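Local coordinates for protein probable transcriptional regulator, AsnC family (Thermus thermophilus, PDB 2DJW) that is of unknown function but forms a stand-alone RAM domain of the Lrp/AsnC transcriptional regulator family and can bind zinc, at residues M1-V6 with V41-L46; F5-P10 with R68-L73; Q16-A21 with L61-V66. One frame throughout, in Å; residues are numbered along the deposited sequence.

Contact 1: residues M1-V6 with V41-L46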
# COMPACT_ATOMS: atom_id res chain seq x y z
N MET A 1 14.55 18.16 -26.06
CA MET A 1 14.13 16.74 -25.95
C MET A 1 13.90 16.42 -24.48
O MET A 1 14.82 16.56 -23.65
CB MET A 1 15.18 15.81 -26.53
CG MET A 1 14.61 14.65 -27.35
SD MET A 1 14.09 15.12 -29.04
CE MET A 1 13.33 13.58 -29.58
N ILE A 2 12.67 16.03 -24.16
CA ILE A 2 12.33 15.61 -22.81
C ILE A 2 12.53 14.10 -22.68
O ILE A 2 12.28 13.37 -23.62
CB ILE A 2 10.87 15.99 -22.43
CG1 ILE A 2 10.70 17.51 -22.44
CG2 ILE A 2 10.50 15.42 -21.07
CD1 ILE A 2 9.25 17.97 -22.28
N THR A 3 13.02 13.67 -21.52
CA THR A 3 13.10 12.26 -21.18
C THR A 3 11.99 11.83 -20.20
O THR A 3 11.60 12.59 -19.31
CB THR A 3 14.50 11.91 -20.66
OG1 THR A 3 15.44 12.12 -21.71
CG2 THR A 3 14.58 10.45 -20.22
N ALA A 4 11.50 10.61 -20.41
CA ALA A 4 10.52 9.98 -19.54
C ALA A 4 10.88 8.50 -19.38
O ALA A 4 11.46 7.88 -20.28
CB ALA A 4 9.12 10.14 -20.12
N PHE A 5 10.54 7.95 -18.22
CA PHE A 5 10.74 6.53 -17.95
C PHE A 5 9.34 5.98 -17.83
O PHE A 5 8.62 6.37 -16.92
CB PHE A 5 11.53 6.32 -16.63
CG PHE A 5 12.92 6.92 -16.66
CD1 PHE A 5 14.01 6.16 -17.06
CD2 PHE A 5 13.13 8.27 -16.35
CE1 PHE A 5 15.29 6.72 -17.13
CE2 PHE A 5 14.40 8.83 -16.41
CZ PHE A 5 15.49 8.07 -16.79
N VAL A 6 8.95 5.12 -18.77
CA VAL A 6 7.60 4.53 -18.75
C VAL A 6 7.63 3.12 -18.18
O VAL A 6 8.28 2.22 -18.72
CB VAL A 6 6.83 4.59 -20.11
CG1 VAL A 6 5.38 4.24 -19.90
CG2 VAL A 6 6.93 5.99 -20.73
N VAL A 41 10.25 -1.55 -18.80
CA VAL A 41 10.49 -0.10 -18.67
C VAL A 41 10.85 0.41 -20.04
O VAL A 41 11.77 -0.14 -20.67
CB VAL A 41 11.69 0.24 -17.70
CG1 VAL A 41 11.95 1.75 -17.65
CG2 VAL A 41 11.44 -0.28 -16.30
N ALA A 42 10.17 1.47 -20.49
CA ALA A 42 10.61 2.16 -21.69
C ALA A 42 11.30 3.50 -21.41
O ALA A 42 10.72 4.38 -20.80
CB ALA A 42 9.44 2.36 -22.69
N LEU A 43 12.53 3.64 -21.88
CA LEU A 43 13.21 4.92 -21.93
C LEU A 43 12.82 5.64 -23.23
O LEU A 43 13.24 5.24 -24.32
CB LEU A 43 14.72 4.74 -21.84
CG LEU A 43 15.61 5.98 -21.97
CD1 LEU A 43 15.35 6.94 -20.80
CD2 LEU A 43 17.09 5.60 -22.02
N VAL A 44 12.02 6.70 -23.07
CA VAL A 44 11.45 7.47 -24.16
C VAL A 44 12.15 8.85 -24.25
O VAL A 44 12.65 9.38 -23.26
CB VAL A 44 9.90 7.63 -23.98
CG1 VAL A 44 9.28 8.24 -25.18
CG2 VAL A 44 9.22 6.28 -23.75
N ARG A 45 12.19 9.42 -25.46
CA ARG A 45 12.72 10.77 -25.69
C ARG A 45 11.65 11.54 -26.40
O ARG A 45 11.17 11.10 -27.45
CB ARG A 45 13.97 10.73 -26.58
CG ARG A 45 15.04 9.74 -26.13
CD ARG A 45 15.72 10.16 -24.85
NE ARG A 45 16.94 9.39 -24.68
CZ ARG A 45 17.71 9.41 -23.60
NH1 ARG A 45 17.39 10.19 -22.57
NH2 ARG A 45 18.80 8.66 -23.56
N LEU A 46 11.26 12.69 -25.84
CA LEU A 46 10.13 13.44 -26.39
C LEU A 46 10.48 14.83 -26.91
O LEU A 46 11.29 15.54 -26.32
CB LEU A 46 9.02 13.56 -25.34
CG LEU A 46 8.58 12.29 -24.60
CD1 LEU A 46 7.98 12.65 -23.25
CD2 LEU A 46 7.60 11.49 -25.46
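Leu46 lies against the opposite strand, with CB and CG beside the carbonyl O of Ile2 and CD1 4.2 Å from Ala4 CB. Its CG stands anti to the carbonyl carbon (chi1 -48°), which lets CD1 extend along the strand toward Ala4. Backbone bonds run both ways between Ile2 and Leu46, an antiparallel hydrogen-bonded pair; Ala4 with Val44 and Val6 with Ala42 repeat the pattern, though the bond from Ala4 N to Val44 O is weak.

Val6 holds the far end. Its N donates to Ala42 O at 2.8 Å in an almost straight bond (178° at the hydrogen), and its O accepts from Ala42 N at 2.7 Å. On the face of Leu46, the side chains of Val6 and Val44 cross at a slant, their CG2 atoms 3.8 Å apart. Helix 52-60 covers this face, with Val55 touching both Val44 and Leu46; the zinc-binding residue Asp54 (no zinc is bound to this chain) has its side chain about 7 Å from that of Leu46.

Arg45 works on the other face. It runs side by side with Thr3, bent at chi2, and NH1 donates to Thr3 OG1 over 2.9 Å (147° at the hydrogen), the hydroxyl lying in the guanidinium plane, at its edge. Leu43 CD2 lies above one guanidinium face, offset toward its rim. NH2 makes a salt bridge to Glu30 of the second subunit, so the two partners should fix the group's rotation. Alongside, Leu43 CD1 touches Thr3 CG2 at 3.6 Å and Phe5 CE1 at 3.7 Å.

The chemistry divides by face: aliphatic groups seal the sheet to its own helix, while a mixed surface, its arginine shared between Thr3 of its own chain and Glu30 of the second subunit, meets the neighbouring chain.

Contact 2: residues F5-P10 with R68-L73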
# COMPACT_ATOMS: atom_id res chain seq x y z
N PHE A 5 10.54 7.95 -18.22
CA PHE A 5 10.74 6.53 -17.95
C PHE A 5 9.34 5.98 -17.83
O PHE A 5 8.62 6.37 -16.92
CB PHE A 5 11.53 6.32 -16.63
CG PHE A 5 12.92 6.92 -16.66
CD1 PHE A 5 14.01 6.16 -17.06
CD2 PHE A 5 13.13 8.27 -16.35
CE1 PHE A 5 15.29 6.72 -17.13
CE2 PHE A 5 14.40 8.83 -16.41
CZ PHE A 5 15.49 8.07 -16.79
N VAL A 6 8.95 5.12 -18.77
CA VAL A 6 7.60 4.53 -18.75
C VAL A 6 7.63 3.12 -18.18
O VAL A 6 8.28 2.22 -18.72
CB VAL A 6 6.83 4.59 -20.11
CG1 VAL A 6 5.38 4.24 -19.90
CG2 VAL A 6 6.93 5.99 -20.73
N LEU A 7 6.95 2.96 -17.06
CA LEU A 7 6.90 1.70 -16.37
C LEU A 7 5.63 0.95 -16.83
O LEU A 7 4.51 1.43 -16.65
CB LEU A 7 6.89 1.97 -14.86
CG LEU A 7 8.18 2.23 -14.02
CD1 LEU A 7 9.25 3.12 -14.67
CD2 LEU A 7 7.80 2.77 -12.63
N ILE A 8 5.83 -0.23 -17.42
CA ILE A 8 4.73 -1.03 -18.00
C ILE A 8 4.57 -2.37 -17.26
O ILE A 8 5.51 -3.17 -17.20
CB ILE A 8 4.96 -1.28 -19.50
CG1 ILE A 8 5.39 -0.01 -20.22
CG2 ILE A 8 3.74 -1.89 -20.19
CD1 ILE A 8 6.83 -0.09 -20.72
N ARG A 9 3.41 -2.57 -16.65
CA ARG A 9 3.02 -3.87 -16.12
C ARG A 9 2.08 -4.58 -17.11
O ARG A 9 0.90 -4.22 -17.25
CB ARG A 9 2.33 -3.74 -14.75
CG ARG A 9 1.60 -5.02 -14.29
CD ARG A 9 0.99 -4.85 -12.92
NE ARG A 9 2.00 -4.32 -11.99
CZ ARG A 9 1.95 -3.14 -11.37
NH1 ARG A 9 0.90 -2.33 -11.52
NH2 ARG A 9 2.95 -2.79 -10.59
N PRO A 10 2.62 -5.58 -17.84
CA PRO A 10 1.79 -6.36 -18.76
C PRO A 10 1.17 -7.57 -18.09
O PRO A 10 1.64 -8.00 -17.01
CB PRO A 10 2.81 -6.83 -19.79
CG PRO A 10 4.05 -7.04 -18.99
CD PRO A 10 4.02 -6.03 -17.86
N ARG A 68 -1.17 -1.95 -16.21
CA ARG A 68 -0.88 -0.62 -15.70
C ARG A 68 0.37 -0.04 -16.37
O ARG A 68 1.32 -0.76 -16.69
CB ARG A 68 -0.66 -0.62 -14.18
CG ARG A 68 -1.89 -0.99 -13.33
CD ARG A 68 -2.89 0.17 -13.16
NE ARG A 68 -4.09 -0.30 -12.48
CZ ARG A 68 -4.40 -0.06 -11.20
NH1 ARG A 68 -3.63 0.71 -10.43
NH2 ARG A 68 -5.52 -0.56 -10.69
N THR A 69 0.33 1.27 -16.56
CA THR A 69 1.49 2.07 -16.96
C THR A 69 1.76 3.15 -15.88
O THR A 69 0.80 3.69 -15.26
CB THR A 69 1.24 2.70 -18.36
OG1 THR A 69 2.46 2.80 -19.08
CG2 THR A 69 0.62 4.07 -18.27
N GLU A 70 3.04 3.46 -15.64
CA GLU A 70 3.40 4.62 -14.80
C GLU A 70 4.57 5.42 -15.37
O GLU A 70 5.65 4.90 -15.49
CB GLU A 70 3.69 4.21 -13.35
CG GLU A 70 3.32 5.29 -12.36
CD GLU A 70 4.16 5.27 -11.09
OE1 GLU A 70 4.56 4.18 -10.64
OE2 GLU A 70 4.39 6.37 -10.52
N THR A 71 4.33 6.67 -15.72
CA THR A 71 5.34 7.50 -16.38
C THR A 71 6.05 8.43 -15.39
O THR A 71 5.41 9.23 -14.67
CB THR A 71 4.75 8.31 -17.53
OG1 THR A 71 4.13 7.42 -18.46
CG2 THR A 71 5.83 9.11 -18.28
N LEU A 72 7.38 8.31 -15.39
CA LEU A 72 8.27 9.15 -14.59
C LEU A 72 8.89 10.15 -15.54
O LEU A 72 9.83 9.81 -16.25
CB LEU A 72 9.36 8.31 -13.92
CG LEU A 72 9.09 7.47 -12.64
CD1 LEU A 72 7.66 7.06 -12.37
CD2 LEU A 72 10.00 6.27 -12.54
N LEU A 73 8.37 11.38 -15.58
CA LEU A 73 8.87 12.36 -16.53
C LEU A 73 10.01 13.24 -15.98
O LEU A 73 9.87 13.90 -14.97
CB LEU A 73 7.72 13.22 -17.10
CG LEU A 73 8.18 14.22 -18.16
CD1 LEU A 73 7.38 14.19 -19.42
CD2 LEU A 73 8.32 15.69 -17.64
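Leu7 crosses the side chain of Leu72 at a slant, with Leu7 CD1 3.9 Å from Leu72 CD2 and Leu7 CB pressed to within 3.2 Å of Glu70 O. That oxygen also takes the bond from Leu7 N at 2.8 Å, with the donor well above the carbonyl plane. Glu70 runs beside Leu7, pointing the same way, and its OE1 comes near Leu7 CD2.

On the other face, Val6 CG1 is anti to its own backbone N (chi1 -168°), a rotation that carries it between two threonines: Thr69 OG1 lies 3.4 Å from it and Thr71 OG1 3.7 Å. Helix 52-60 packs on the same face, Val56 touching both threonines.

At the far end Arg9 and Arg68 start out side by side, but both chains bend and the end of Arg68 leads away; their guanidinium planes are 70° apart. NH1 of Arg9 rests 3.5 Å from Arg68 CB, against the aliphatic part of that chain, while the charged groups stay apart. NH2 of Arg9 donates to Pro37 O, and its guanidinium makes a cation-pi pair with Tyr38. In the backbone, Arg9 N donates to Arg68 O at 2.8 Å, and Phe5 with Leu72 closes the other end through reciprocal backbone bonds.

Strand 5-10 is thus flanked by the last strand of the sheet, the first-beside-last antiparallel pairing of the ferredoxin-like beta-alpha-beta-beta-alpha-beta fold used by RAM domains.

Contact 3: residues Q16-A21 with L61-V66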
# COMPACT_ATOMS: atom_id res chain seq x y z
N GLN A 16 6.84 -10.38 -23.76
CA GLN A 16 7.70 -10.27 -24.94
C GLN A 16 7.02 -9.58 -26.11
O GLN A 16 7.57 -8.66 -26.71
CB GLN A 16 8.23 -11.64 -25.36
CG GLN A 16 9.23 -12.19 -24.40
CD GLN A 16 9.65 -13.60 -24.71
OE1 GLN A 16 10.71 -13.82 -25.29
NE2 GLN A 16 8.85 -14.57 -24.29
N ALA A 17 5.81 -10.01 -26.42
CA ALA A 17 4.95 -9.32 -27.37
C ALA A 17 4.98 -7.80 -27.13
O ALA A 17 5.40 -7.03 -27.99
CB ALA A 17 3.53 -9.86 -27.23
N LEU A 18 4.58 -7.37 -25.93
CA LEU A 18 4.58 -5.92 -25.61
C LEU A 18 5.97 -5.29 -25.64
O LEU A 18 6.15 -4.18 -26.16
CB LEU A 18 3.84 -5.65 -24.31
CG LEU A 18 2.40 -6.18 -24.33
CD1 LEU A 18 1.87 -6.29 -22.94
CD2 LEU A 18 1.49 -5.31 -25.19
N GLY A 19 6.97 -6.02 -25.14
CA GLY A 19 8.33 -5.57 -25.22
C GLY A 19 8.67 -5.18 -26.63
O GLY A 19 9.08 -4.05 -26.88
N GLU A 20 8.48 -6.11 -27.57
CA GLU A 20 8.83 -5.93 -28.99
C GLU A 20 8.02 -4.86 -29.71
O GLU A 20 8.58 -4.12 -30.51
CB GLU A 20 8.69 -7.26 -29.73
CG GLU A 20 9.65 -8.31 -29.19
CD GLU A 20 9.43 -9.66 -29.81
OE1 GLU A 20 8.30 -9.95 -30.25
OE2 GLU A 20 10.40 -10.43 -29.86
N ALA A 21 6.72 -4.80 -29.43
CA ALA A 21 5.86 -3.73 -29.94
C ALA A 21 6.24 -2.32 -29.46
O ALA A 21 6.19 -1.38 -30.25
CB ALA A 21 4.40 -4.02 -29.59
N LEU A 61 -0.91 2.12 -24.46
CA LEU A 61 -2.19 1.74 -23.82
C LEU A 61 -3.24 1.28 -24.84
O LEU A 61 -4.30 0.75 -24.46
CB LEU A 61 -2.74 2.86 -22.93
CG LEU A 61 -1.96 3.31 -21.68
CD1 LEU A 61 -2.58 4.60 -21.14
CD2 LEU A 61 -1.91 2.23 -20.59
N SER A 62 -2.93 1.47 -26.12
CA SER A 62 -3.77 0.96 -27.21
C SER A 62 -3.30 -0.43 -27.60
O SER A 62 -3.70 -0.97 -28.65
CB SER A 62 -3.68 1.87 -28.43
OG SER A 62 -2.53 1.55 -29.20
N LEU A 63 -2.43 -1.01 -26.78
CA LEU A 63 -1.94 -2.35 -27.05
C LEU A 63 -2.62 -3.34 -26.17
O LEU A 63 -2.92 -3.06 -25.00
CB LEU A 63 -0.42 -2.46 -26.93
CG LEU A 63 0.48 -1.65 -27.88
CD1 LEU A 63 1.94 -2.01 -27.62
CD2 LEU A 63 0.14 -1.86 -29.36
N GLU A 64 -2.87 -4.51 -26.75
CA GLU A 64 -3.52 -5.60 -26.05
C GLU A 64 -2.60 -6.18 -24.97
O GLU A 64 -1.46 -6.55 -25.26
CB GLU A 64 -4.01 -6.65 -27.08
CG GLU A 64 -3.88 -8.12 -26.69
CD GLU A 64 -4.66 -8.48 -25.45
OE1 GLU A 64 -5.68 -7.81 -25.16
OE2 GLU A 64 -4.24 -9.44 -24.76
N GLY A 65 -3.10 -6.24 -23.74
CA GLY A 65 -2.39 -6.90 -22.65
C GLY A 65 -1.82 -6.06 -21.51
O GLY A 65 -1.37 -6.60 -20.49
N VAL A 66 -1.81 -4.73 -21.67
CA VAL A 66 -1.19 -3.85 -20.66
C VAL A 66 -2.14 -3.57 -19.49
O VAL A 66 -3.23 -3.03 -19.67
CB VAL A 66 -0.59 -2.55 -21.27
CG1 VAL A 66 0.27 -2.83 -22.52
CG2 VAL A 66 -1.67 -1.57 -21.59
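Leu18 points from helix 15-22 into the loop that leads from helix 52-60 to the final strand, and there it meets a type II beta turn running from Leu63 to Val66. This is one corner of the ferredoxin-like alpha/beta fold, where the first helix closes on the connection after the second.

Leu18 carries most of the helix's share of the contact. Both methyls, CD1 and CD2, lie 3.8 Å from Val66 CG1, the two side chains crossing at a slant, and CD2 also reaches Leu63 CB. CG is anti to the carbonyl carbon (chi1 -56°), which directs the fork of the leucine onto the turn. One helical turn further on, Ala21 CB touches Leu63 CD1 at 3.7 Å, so Leu63 is met by both helix residues. No hydrogen bond joins the two segments, and packing alone connects them.

The turn is shaped by Gly65, whose positive phi (111°) is that of the third position of a type II turn. Around it the chain supplies the polar ties: Gly65 shares a backbone hydrogen bond with Arg11, Glu64 OE2 forms a salt bridge with Arg11 NH2, and Arg14 NE donates to Glu64 O. Away from the turn, Gln16 OE1 hydrogen-bonds Arg76 NH1 of the second subunit, so the helix is engaged by another chain too.

The tightest approach is a carbon against an oxygen: Leu18 CD2 sits only 3.2 Å from Glu64 O, the same carbonyl oxygen that accepts from Arg14.

Overall arrangement
Contacts 1 and 2 are buried pairings on either side of strand 2-10, sharing Phe5 and Val6: residues 41-46 flank it on one side and 68-73 on the other. Both depend on backbone hydrogen bonds, and they touch through packing such as Ile2 CG2 on Leu73 CD1 at 3.7 Å. Contact 3, at the surface, has no hydrogen bond between its segments and relies on aliphatic groups. Its centre is about 17 Å from that of contact 1, with which it makes no touch, but about 12 Å from that of contact 2, which it meets where Pro10 CB abuts Leu18 CD1 at 3.3 Å. All three reach the second subunit.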